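Local coordinates for protein Isomerase/lactonizing enzyme (Agrobacterium fabrum str. C58, PDB 2NQL) that is a member of the enolase superfamily, of the mandelate racemase and muconate lactonizing enzyme group, and holds a sodium ion in its barrel domain, at residues L54-M57 and T63-W66; Q219-A224 and T245-G250; A303-H308 and L334-G339; P154-G159 and P236-A241. One frame throughout, in Å; residues are numbered along the deposited sequence. Where two conformers were deposited one is given.

Contact 1 of 4, residues L54-M57 and T63-W66; sequences LVRM and TVGW
Met57 and Gly65 face each other as an antiparallel hydrogen-bonded pair. Met57 N gives its hydrogen to Gly65 O at 2.9 Å, and Gly65 N returns one to Met57 O at 2.8 Å; both bonds are almost straight. Next along, Arg56 and Trp66 form a non-hydrogen-bonded pair, where weaker contacts take over: Trp66 CA lies 3.2 Å from Val55 O in a CA-H...O contact. Arg56 and Trp66 share one face of the sheet and run side by side. With CG anti to the backbone N (chi1 -179°), the Arg56 chain passes along the indole, its CB sitting over the face of the six-membered ring, 3.8 Å from the centroid, in a CH-pi contact. Farther out, Arg56 CD comes to 3.6 Å from Trp66 CZ2, while the guanidinium plane is turned 64° from the indole and its NH2 makes a salt bridge to Glu9 on strand 5-15. A long aliphatic chain with a charged end thus suits a place that needs both cover for an aromatic face and a partner for an acid. Val64 CG1 packs 3.7 Å from Arg56 CG, and Leu54 CB meets the indole at its edge, at CZ3. The other face carries Met57, whose flexible thioether chain packs on Leu126, Leu130 and Ile133 of helix 117-138; Gly65 adds no side chain there. This is a beta hairpin of strands 50-59 and 64-70, in the antiparallel sheet of the N-terminal domain of enolase-superfamily proteins.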
loop_
_atom_site.group_PDB
_atom_site.type_symbol
_atom_site.label_atom_id
_atom_site.label_comp_id
_atom_site.label_asym_id
_atom_site.label_seq_id
_atom_site.Cartn_x
_atom_site.Cartn_y
_atom_site.Cartn_z
ATOM N N LEU A 54 7.866 -13.682 11.339
ATOM C CA LEU A 54 8.782 -13.302 12.416
ATOM C C LEU A 54 10.136 -12.920 11.832
ATOM O O LEU A 54 10.582 -13.529 10.849
ATOM C CB LEU A 54 8.977 -14.486 13.376
ATOM C CG LEU A 54 7.784 -14.738 14.308
ATOM C CD1 LEU A 54 7.867 -16.156 14.854
ATOM C CD2 LEU A 54 7.860 -13.740 15.447
ATOM N N VAL A 55 10.801 -11.943 12.450
ATOM C CA VAL A 55 12.171 -11.569 12.019
ATOM C C VAL A 55 13.124 -11.692 13.206
ATOM O O VAL A 55 12.835 -11.163 14.269
ATOM C CB VAL A 55 12.217 -10.113 11.462
ATOM C CG1 VAL A 55 13.668 -9.666 11.241
ATOM C CG2 VAL A 55 11.456 -10.047 10.134
ATOM N N ARG A 56 14.211 -12.437 13.028
ATOM C CA ARG A 56 15.315 -12.449 13.989
ATOM C C ARG A 56 16.472 -11.629 13.430
ATOM O O ARG A 56 16.980 -11.935 12.330
ATOM C CB ARG A 56 15.788 -13.866 14.252
ATOM C CG ARG A 56 16.943 -13.946 15.285
ATOM C CD ARG A 56 17.225 -15.373 15.758
ATOM N NE ARG A 56 17.605 -16.291 14.684
ATOM C CZ ARG A 56 17.485 -17.612 14.751
ATOM N NH1 ARG A 56 16.999 -18.202 15.851
ATOM N NH2 ARG A 56 17.868 -18.355 13.738
ATOM N N MET A 57 16.864 -10.623 14.207
ATOM C CA MET A 57 17.876 -9.646 13.831
ATOM C C MET A 57 18.999 -9.762 14.852
ATOM O O MET A 57 18.750 -9.718 16.064
ATOM C CB MET A 57 17.269 -8.243 13.864
ATOM C CG MET A 57 18.147 -7.150 13.202
ATOM S SD MET A 57 17.418 -5.524 13.240
ATOM C CE MET A 57 16.175 -5.683 11.932
ATOM N N THR A 63 23.749 -9.696 20.068
ATOM C CA THR A 63 22.430 -9.306 20.597
ATOM C C THR A 63 21.355 -9.716 19.599
ATOM O O THR A 63 21.443 -9.376 18.423
ATOM C CB THR A 63 22.342 -7.797 20.912
ATOM O OG1 THR A 63 23.329 -7.469 21.907
ATOM C CG2 THR A 63 20.970 -7.409 21.471
ATOM N N VAL A 64 20.364 -10.461 20.084
ATOM C CA VAL A 64 19.308 -11.020 19.232
ATOM C C VAL A 64 18.005 -10.249 19.522
ATOM O O VAL A 64 17.548 -10.209 20.673
ATOM C CB VAL A 64 19.150 -12.519 19.525
ATOM C CG1 VAL A 64 17.994 -13.126 18.713
ATOM C CG2 VAL A 64 20.451 -13.251 19.253
ATOM N N GLY A 65 17.443 -9.613 18.492
ATOM C CA GLY A 65 16.179 -8.899 18.579
ATOM C C GLY A 65 15.150 -9.627 17.718
ATOM O O GLY A 65 15.499 -10.298 16.734
ATOM N N TRP A 66 13.890 -9.523 18.108
ATOM C CA TRP A 66 12.798 -10.128 17.349
ATOM C C TRP A 66 11.747 -9.102 16.959
ATOM O O TRP A 66 11.395 -8.196 17.749
ATOM C CB TRP A 66 12.121 -11.257 18.155
ATOM C CG TRP A 66 12.939 -12.530 18.230
ATOM C CD1 TRP A 66 13.861 -12.870 19.195
ATOM C CD2 TRP A 66 12.866 -13.646 17.338
ATOM N NE1 TRP A 66 14.362 -14.117 18.946
ATOM C CE2 TRP A 66 13.783 -14.614 17.807
ATOM C CE3 TRP A 66 12.130 -13.914 16.163
ATOM C CZ2 TRP A 66 13.960 -15.851 17.170
ATOM C CZ3 TRP A 66 12.318 -15.150 15.523
ATOM C CH2 TRP A 66 13.220 -16.091 16.023
#

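Contact 2 of 4, residues Q219-A224 and T245-G250; sequences QTPERA and TEDIAG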
loop_
_atom_site.group_PDB
_atom_site.type_symbol
_atom_site.label_atom_id
_atom_site.label_comp_id
_atom_site.label_asym_id
_atom_site.label_seq_id
_atom_site.Cartn_x
_atom_site.Cartn_y
_atom_site.Cartn_z
ATOM N N GLN A 219 -20.810 -0.925 4.930
ATOM C CA GLN A 219 -22.011 -0.073 4.949
ATOM C C GLN A 219 -21.742 1.127 4.074
ATOM O O GLN A 219 -20.623 1.669 4.055
ATOM C CB GLN A 219 -22.262 0.537 6.339
ATOM C CG GLN A 219 -22.926 -0.316 7.333
ATOM C CD GLN A 219 -21.951 -1.222 8.008
ATOM O OE1 GLN A 219 -20.822 -0.821 8.355
ATOM N NE2 GLN A 219 -22.356 -2.459 8.194
ATOM N N THR A 220 -22.784 1.620 3.394
ATOM C CA THR A 220 -22.875 3.028 3.010
ATOM C C THR A 220 -22.912 3.923 4.205
ATOM O O THR A 220 -23.373 3.501 5.208
ATOM C CB THR A 220 -24.133 3.355 2.170
ATOM O OG1 THR A 220 -25.292 2.957 2.873
ATOM C CG2 THR A 220 -24.105 2.660 0.868
ATOM N N PRO A 221 -22.462 5.148 4.088
ATOM C CA PRO A 221 -22.592 6.072 5.243
ATOM C C PRO A 221 -23.984 6.241 5.845
ATOM O O PRO A 221 -24.122 6.361 7.076
ATOM C CB PRO A 221 -22.068 7.410 4.721
ATOM C CG PRO A 221 -21.702 7.201 3.309
ATOM C CD PRO A 221 -21.662 5.752 3.004
ATOM N N GLU A 222 -24.992 6.233 4.975
ATOM C CA GLU A 222 -26.380 6.386 5.366
ATOM C C GLU A 222 -26.856 5.177 6.167
ATOM O O GLU A 222 -27.458 5.340 7.229
ATOM C CB GLU A 222 -27.251 6.649 4.127
ATOM C CG GLU A 222 -27.023 8.049 3.502
ATOM C CD GLU A 222 -25.779 8.151 2.603
ATOM O OE1 GLU A 222 -25.378 7.143 1.990
ATOM O OE2 GLU A 222 -25.191 9.246 2.510
ATOM N N ARG A 223 -26.546 3.972 5.686
ATOM C CA ARG A 223 -26.821 2.727 6.427
ATOM C C ARG A 223 -26.057 2.640 7.754
ATOM O O ARG A 223 -26.629 2.225 8.764
ATOM C CB ARG A 223 -26.498 1.500 5.581
ATOM C CG ARG A 223 -26.833 0.152 6.214
ATOM C CD ARG A 223 -28.289 0.107 6.630
ATOM N NE ARG A 223 -28.705 -1.219 7.070
ATOM C CZ ARG A 223 -29.753 -1.441 7.859
ATOM N NH1 ARG A 223 -30.488 -0.422 8.312
ATOM N NH2 ARG A 223 -30.062 -2.684 8.198
ATOM N N ALA A 224 -24.775 3.006 7.728
ATOM C CA ALA A 224 -23.971 3.133 8.945
ATOM C C ALA A 224 -24.681 3.988 9.995
ATOM O O ALA A 224 -24.875 3.539 11.132
ATOM C CB ALA A 224 -22.586 3.692 8.632
ATOM N N THR A 245 -12.632 1.859 4.279
ATOM C CA THR A 245 -11.418 2.636 4.562
ATOM C C THR A 245 -11.180 3.788 3.574
ATOM O O THR A 245 -10.800 4.896 3.958
ATOM C CB THR A 245 -10.158 1.738 4.506
ATOM O OG1 THR A 245 -10.375 0.530 5.244
ATOM C CG2 THR A 245 -8.947 2.490 5.055
ATOM N N GLU A 246 -11.428 3.522 2.302
ATOM C CA GLU A 246 -11.090 4.492 1.252
ATOM C C GLU A 246 -12.058 5.682 1.236
ATOM O O GLU A 246 -11.750 6.743 0.676
ATOM C CB GLU A 246 -11.101 3.791 -0.103
ATOM C CG GLU A 246 -10.275 2.524 -0.167
ATOM C CD GLU A 246 -11.092 1.252 0.059
ATOM O OE1 GLU A 246 -12.054 1.263 0.874
ATOM O OE2 GLU A 246 -10.771 0.224 -0.568
ATOM N N ASP A 247 -13.219 5.495 1.871
ATOM C CA ASP A 247 -14.357 6.413 1.776
ATOM C C ASP A 247 -14.272 7.492 2.864
ATOM O O ASP A 247 -15.085 7.506 3.783
ATOM C CB ASP A 247 -15.662 5.603 1.884
ATOM C CG ASP A 247 -16.921 6.444 1.631
ATOM O OD1 ASP A 247 -16.811 7.602 1.173
ATOM O OD2 ASP A 247 -18.028 5.940 1.918
ATOM N N ILE A 248 -13.277 8.383 2.748
ATOM C CA ILE A 248 -13.047 9.463 3.727
ATOM C C ILE A 248 -14.238 10.443 3.771
ATOM O O ILE A 248 -14.629 10.896 4.847
ATOM C CB ILE A 248 -11.682 10.191 3.498
ATOM C CG1 ILE A 248 -10.505 9.210 3.679
ATOM C CG2 ILE A 248 -11.497 11.402 4.455
ATOM C CD1 ILE A 248 -9.168 9.698 3.110
ATOM N N ALA A 249 -14.832 10.727 2.611
ATOM C CA ALA A 249 -16.066 11.523 2.547
ATOM C C ALA A 249 -17.216 10.877 3.332
ATOM O O ALA A 249 -17.962 11.566 4.040
ATOM C CB ALA A 249 -16.479 11.756 1.088
ATOM N N GLY A 250 -17.349 9.556 3.198
ATOM C CA GLY A 250 -18.352 8.785 3.931
ATOM C C GLY A 250 -18.121 8.739 5.431
ATOM O O GLY A 250 -19.075 8.822 6.213
HETATM O O HOH W 1 -19.002 3.392 2.364
#
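Two helix N-termini meet here, each opened by a capping residue, where helices 221-231 and 248-255 of the enolase-type barrel domain lie next to each other outside strand 239-240. The contact is small, a proline ring set against backbone and carboxylate atoms, with no direct hydrogen bond across it. Pro221, in the first turn of its helix, lays its ring against the start of the other: CB lies 3.6 Å from Gly250 O and CG 3.8 Å from Gly250 CA. Proline suits the first turn, since a nitrogen there need not supply a hydrogen to the helix, and its compact ring fits against a glycine that offers only backbone. The same ring also touches Val243 and Val254. Asp247 crosses the proline at about a right angle, its OD2 standing 3.8 Å from Pro221 CD. Both caps put an oxygen on an amide N-H that the first turn cannot bond within itself: in the conformer described, Thr220 OG1 accepts from Arg223 N, and Asp247 OD1 accepts from Gly250 N at 2.9 Å. Asp247 has CG opposite its backbone N (chi1 -173°), beside the carbonyl carbon; Gly250 N then meets OD1 from above the carboxylate plane, 63° out of it. Outside the pair, Glu222 forms a salt bridge to Lys253, a second tie between the helices, and Glu246 reaches Arg110 and Tyr106 of the second subunit. The other carboxylate oxygen of Asp247 is joined to the loop before helix 221-231 through a water, which donates to Asp247 OD2 at 2.8 Å and to Gln219 O at 2.9 Å.

Contact 3 of 4, residues A303-H308 and L334-G339; sequences ALAAEH and LSMLKG
Met336 points its CB toward helix 295-308, and the touching begins one atom farther on. Its CG, set beside the backbone N by a chi1 of -57°, makes the main touch: it lies 3.4 Å from Ala306 CA and 3.5 Å from Ala306 N, with Ala306 CB 3.9 Å away. The methyl of Ala305 is a looser neighbour, its CB 4.4 Å from Met336 CG. The chain bends at chi2 and chi3; SD is 4.1 Å from Ala306 CA, and the terminal CE turns away from the helix segment. Further packing of Met336 is on Asp311 and Val312, the short strand that follows this helix. Ser335, one residue earlier, adds an edge to the patch: its OG stands 3.7 Å from Ala306 CB, a plain van der Waals contact, while its backbone N is hydrogen-bonded to a glycerol, probably from the crystallisation liquor. A type I turn from Leu334 to Leu337, closed by Leu337 N to Leu334 O at 3.2 Å, presents Ser335 and Met336 to the helix in the loop leading to strand 340-342. Beside small alanines, an unbranched methionine can bring its CG down onto the helix backbone and bend its end away. With no hydrogen bond between the two segments, the contact is one of van der Waals packing, while backbone bonds from Met336 and Lys338 tie the loop to Val312.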
loop_
_atom_site.group_PDB
_atom_site.type_symbol
_atom_site.label_atom_id
_atom_site.label_comp_id
_atom_site.label_asym_id
_atom_site.label_seq_id
_atom_site.Cartn_x
_atom_site.Cartn_y
_atom_site.Cartn_z
ATOM N N ALA A 303 1.456 10.581 19.230
ATOM C CA ALA A 303 1.771 12.021 19.352
ATOM C C ALA A 303 0.784 12.923 18.605
ATOM O O ALA A 303 0.374 13.978 19.107
ATOM C CB ALA A 303 3.196 12.285 18.875
ATOM N N LEU A 304 0.385 12.505 17.407
ATOM C CA LEU A 304 -0.645 13.212 16.655
ATOM C C LEU A 304 -2.018 13.177 17.334
ATOM O O LEU A 304 -2.757 14.173 17.307
ATOM C CB LEU A 304 -0.732 12.691 15.210
ATOM C CG LEU A 304 -1.677 13.466 14.285
ATOM C CD1 LEU A 304 -1.250 14.958 14.191
ATOM C CD2 LEU A 304 -1.718 12.802 12.894
ATOM N N ALA A 305 -2.342 12.048 17.970
ATOM C CA ALA A 305 -3.565 11.951 18.758
ATOM C C ALA A 305 -3.558 12.935 19.934
ATOM O O ALA A 305 -4.584 13.581 20.206
ATOM C CB ALA A 305 -3.774 10.524 19.260
ATOM N N ALA A 306 -2.412 13.031 20.611
ATOM C CA ALA A 306 -2.217 13.997 21.716
ATOM C C ALA A 306 -2.408 15.441 21.278
ATOM O O ALA A 306 -3.007 16.240 22.013
ATOM C CB ALA A 306 -0.850 13.811 22.396
ATOM N N GLU A 307 -1.943 15.765 20.073
ATOM C CA GLU A 307 -2.153 17.096 19.480
ATOM C C GLU A 307 -3.611 17.492 19.306
ATOM O O GLU A 307 -3.929 18.685 19.260
ATOM C CB GLU A 307 -1.431 17.226 18.134
ATOM C CG GLU A 307 0.078 17.389 18.242
ATOM C CD GLU A 307 0.793 17.146 16.914
ATOM O OE1 GLU A 307 0.254 17.543 15.856
ATOM O OE2 GLU A 307 1.899 16.558 16.932
ATOM N N HIS A 308 -4.495 16.506 19.187
ATOM C CA HIS A 308 -5.860 16.751 18.774
ATOM C C HIS A 308 -6.876 16.222 19.774
ATOM O O HIS A 308 -8.089 16.219 19.516
ATOM C CB HIS A 308 -6.074 16.209 17.361
ATOM C CG HIS A 308 -5.349 17.001 16.318
ATOM N ND1 HIS A 308 -5.888 18.126 15.730
ATOM C CD2 HIS A 308 -4.151 16.797 15.719
ATOM C CE1 HIS A 308 -5.039 18.596 14.831
ATOM N NE2 HIS A 308 -3.978 17.808 14.807
ATOM N N LEU A 334 2.010 6.572 25.966
ATOM C CA LEU A 334 1.092 7.480 25.280
ATOM C C LEU A 334 0.114 8.131 26.237
ATOM O O LEU A 334 -0.653 7.450 26.914
ATOM C CB LEU A 334 0.337 6.772 24.144
ATOM C CG LEU A 334 1.174 6.073 23.050
ATOM C CD1 LEU A 334 0.277 5.398 21.980
ATOM C CD2 LEU A 334 2.138 7.051 22.393
ATOM N N SER A 335 0.142 9.464 26.274
ATOM C CA SER A 335 -0.744 10.260 27.137
ATOM C C SER A 335 -2.233 10.066 26.838
ATOM O O SER A 335 -3.068 10.135 27.745
ATOM C CB SER A 335 -0.358 11.737 27.050
ATOM O OG SER A 335 -0.621 12.236 25.745
ATOM N N MET A 336 -2.563 9.793 25.571
ATOM C CA MET A 336 -3.938 9.592 25.165
ATOM C C MET A 336 -4.444 8.137 25.261
ATOM O O MET A 336 -5.598 7.864 24.910
ATOM C CB MET A 336 -4.131 10.107 23.735
ATOM C CG MET A 336 -3.766 11.567 23.533
ATOM S SD MET A 336 -4.667 12.667 24.671
ATOM C CE MET A 336 -6.387 12.341 24.308
ATOM N N LEU A 337 -3.593 7.217 25.720
ATOM C CA LEU A 337 -4.012 5.820 25.910
ATOM C C LEU A 337 -5.162 5.662 26.912
ATOM O O LEU A 337 -5.043 6.059 28.078
ATOM C CB LEU A 337 -2.844 4.928 26.331
ATOM C CG LEU A 337 -3.207 3.430 26.324
ATOM C CD1 LEU A 337 -3.095 2.898 24.917
ATOM C CD2 LEU A 337 -2.281 2.674 27.224
ATOM N N LYS A 338 -6.256 5.063 26.453
ATOM C CA LYS A 338 -7.356 4.698 27.339
ATOM C C LYS A 338 -7.370 3.219 27.723
ATOM O O LYS A 338 -7.901 2.845 28.765
ATOM C CB LYS A 338 -8.691 5.145 26.760
ATOM C CG LYS A 338 -8.794 6.671 26.614
ATOM C CD LYS A 338 -8.842 7.357 27.987
ATOM C CE LYS A 338 -9.036 8.855 27.885
ATOM N NZ LYS A 338 -7.761 9.558 27.490
ATOM N N GLY A 339 -6.768 2.392 26.876
ATOM C CA GLY A 339 -6.675 0.949 27.089
ATOM C C GLY A 339 -6.404 0.285 25.744
ATOM O O GLY A 339 -5.941 0.948 24.803
#

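Contact 4 of 4, residues P154-G159 and P236-A241; sequences PAYVSG and PWFAEA. With NA (sodium ion), chain G.
Trp237 sets the edge of its six-membered ring, at CZ3 and CH2, over the face of Tyr156 in a T-shaped stack, with planes at 87° and centroids 5.2 Å apart. The closest atoms are Tyr156 CD2 and Trp237 CH2, at 3.7 Å. Tyr156 takes a chi1 of 76°, which puts its CG between the backbone N and the carbonyl carbon and sends the ring into the barrel, toward strand 239-240. Phe238 completes the cluster: its CE2 lies 3.4 Å above the centre of the indole face, and Tyr156 OH reaches its edge, 4.3 Å from Phe238 CZ. Beyond the rings, Glu240 runs out extended from strand 239-240 and binds the sodium ion through OE2 at 2.3 Å. Glu266 is the second protein ligand, and two waters also bind the ion, the nearer at 2.4 Å. Lys184 bonds to both Tyr156 OH and Glu240 OE1, and Gln287 also donates to that oxygen. The rings thus pack beside the site, and Tyr156 links them to it through its hydroxyl and Lys184, while the bonds of Glu240 to sodium, Lys184 and Gln287 fix the rotation of its carboxylate.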
loop_
_atom_site.group_PDB
_atom_site.type_symbol
_atom_site.label_atom_id
_atom_site.label_comp_id
_atom_site.label_asym_id
_atom_site.label_seq_id
_atom_site.Cartn_x
_atom_site.Cartn_y
_atom_site.Cartn_z
ATOM N N PRO A 154 -5.767 -0.630 31.060
ATOM C CA PRO A 154 -6.983 -1.395 30.819
ATOM C C PRO A 154 -7.001 -2.204 29.528
ATOM O O PRO A 154 -6.391 -1.812 28.530
ATOM C CB PRO A 154 -8.059 -0.295 30.772
ATOM C CG PRO A 154 -7.512 0.756 31.655
ATOM C CD PRO A 154 -6.093 0.802 31.225
ATOM N N ALA A 155 -7.704 -3.328 29.577
ATOM C CA ALA A 155 -7.892 -4.199 28.428
ATOM C C ALA A 155 -9.384 -4.447 28.244
ATOM O O ALA A 155 -10.106 -4.641 29.229
ATOM C CB ALA A 155 -7.147 -5.504 28.655
ATOM N N TYR A 156 -9.864 -4.399 27.001
ATOM C CA TYR A 156 -11.251 -4.757 26.715
ATOM C C TYR A 156 -11.354 -6.067 25.978
ATOM O O TYR A 156 -10.498 -6.395 25.142
ATOM C CB TYR A 156 -12.015 -3.642 25.995
ATOM C CG TYR A 156 -11.726 -3.438 24.522
ATOM C CD1 TYR A 156 -12.421 -4.175 23.540
ATOM C CD2 TYR A 156 -10.771 -2.509 24.098
ATOM C CE1 TYR A 156 -12.176 -3.977 22.195
ATOM C CE2 TYR A 156 -10.529 -2.294 22.724
ATOM C CZ TYR A 156 -11.225 -3.033 21.792
ATOM O OH TYR A 156 -10.999 -2.852 20.450
ATOM N N VAL A 157 -12.416 -6.804 26.282
ATOM C CA VAL A 157 -12.662 -8.112 25.690
ATOM C C VAL A 157 -13.157 -7.989 24.257
ATOM O O VAL A 157 -14.117 -7.269 23.945
ATOM C CB VAL A 157 -13.678 -8.947 26.530
ATOM C CG1 VAL A 157 -13.901 -10.314 25.911
ATOM C CG2 VAL A 157 -13.161 -9.118 27.928
ATOM N N SER A 158 -12.490 -8.722 23.379
ATOM C CA SER A 158 -12.884 -8.747 22.004
ATOM C C SER A 158 -13.010 -10.217 21.622
ATOM O O SER A 158 -12.189 -11.059 22.024
ATOM C CB SER A 158 -11.787 -8.074 21.184
ATOM O OG SER A 158 -12.207 -7.834 19.866
ATOM N N GLY A 159 -14.046 -10.532 20.864
ATOM C CA GLY A 159 -14.204 -11.893 20.351
ATOM C C GLY A 159 -15.209 -12.581 21.245
ATOM O O GLY A 159 -14.929 -12.844 22.420
ATOM N N PRO A 236 -23.881 2.724 23.118
ATOM C CA PRO A 236 -22.599 2.230 22.601
ATOM C C PRO A 236 -21.403 3.078 23.017
ATOM O O PRO A 236 -21.437 4.319 22.956
ATOM C CB PRO A 236 -22.797 2.249 21.076
ATOM C CG PRO A 236 -23.833 3.276 20.835
ATOM C CD PRO A 236 -24.755 3.200 22.030
ATOM N N TRP A 237 -20.351 2.387 23.450
ATOM C CA TRP A 237 -19.087 3.006 23.824
ATOM C C TRP A 237 -18.465 3.720 22.626
ATOM O O TRP A 237 -18.148 4.910 22.708
ATOM C CB TRP A 237 -18.175 1.893 24.367
ATOM C CG TRP A 237 -16.751 2.206 24.697
ATOM C CD1 TRP A 237 -16.185 3.420 24.955
ATOM C CD2 TRP A 237 -15.718 1.237 24.847
ATOM N NE1 TRP A 237 -14.843 3.267 25.240
ATOM C CE2 TRP A 237 -14.535 1.933 25.183
ATOM C CE3 TRP A 237 -15.676 -0.166 24.715
ATOM C CZ2 TRP A 237 -13.316 1.284 25.369
ATOM C CZ3 TRP A 237 -14.464 -0.821 24.916
ATOM C CH2 TRP A 237 -13.301 -0.091 25.258
ATOM N N PHE A 238 -18.286 2.990 21.529
ATOM C CA PHE A 238 -17.931 3.589 20.252
ATOM C C PHE A 238 -18.468 2.752 19.097
ATOM O O PHE A 238 -18.812 1.567 19.279
ATOM C CB PHE A 238 -16.420 3.851 20.138
ATOM C CG PHE A 238 -15.546 2.616 20.304
ATOM C CD1 PHE A 238 -15.337 1.735 19.237
ATOM C CD2 PHE A 238 -14.899 2.362 21.510
ATOM C CE1 PHE A 238 -14.502 0.605 19.369
ATOM C CE2 PHE A 238 -14.064 1.238 21.664
ATOM C CZ PHE A 238 -13.878 0.346 20.585
ATOM N N ALA A 239 -18.541 3.369 17.918
ATOM C CA ALA A 239 -18.855 2.666 16.677
ATOM C C ALA A 239 -17.571 2.648 15.861
ATOM O O ALA A 239 -17.032 3.695 15.529
ATOM C CB ALA A 239 -19.984 3.381 15.912
ATOM N N GLU A 240 -17.067 1.447 15.598
ATOM C CA GLU A 240 -15.769 1.298 14.936
ATOM C C GLU A 240 -15.984 0.974 13.451
ATOM O O GLU A 240 -16.886 0.203 13.112
ATOM C CB GLU A 240 -14.952 0.214 15.648
ATOM C CG GLU A 240 -13.861 -0.415 14.801
ATOM C CD GLU A 240 -13.153 -1.548 15.513
ATOM O OE1 GLU A 240 -13.243 -1.653 16.747
ATOM O OE2 GLU A 240 -12.426 -2.322 14.844
ATOM N N ALA A 241 -15.153 1.564 12.583
ATOM C CA ALA A 241 -15.109 1.224 11.138
ATOM C C ALA A 241 -16.510 1.241 10.493
ATOM O O ALA A 241 -16.998 0.206 9.996
ATOM C CB ALA A 241 -14.406 -0.142 10.916
HETATM NA NA NA G . -10.183 -2.261 15.157
HETATM O O HOH W 2 -10.080 0.201 13.608
HETATM O O HOH W 3 -9.624 -2.518 17.449
#

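In the fold
Contact 1 lies in the antiparallel sheet of the N-terminal domain; contacts 2, 3 and 4 belong to the barrel. The centre of contact 1 is about 40 Å from that of contact 2, 32 Å from contact 4 and 29 Å from contact 3. Contacts 2 and 4 alternate along the chain: helix 221-231, strand 239-240 and helix 248-255 follow one another, so contact 2 packs the helices that flank the strand bearing the metal ligand; the centres of contacts 2 and 4 are about 20 Å apart. Contact 3 comes last in sequence, about 17 Å from contact 4 between centres, where Lys338 and Gly339 touch Pro154. The metal site thus sits within the barrel, remote from the hairpin.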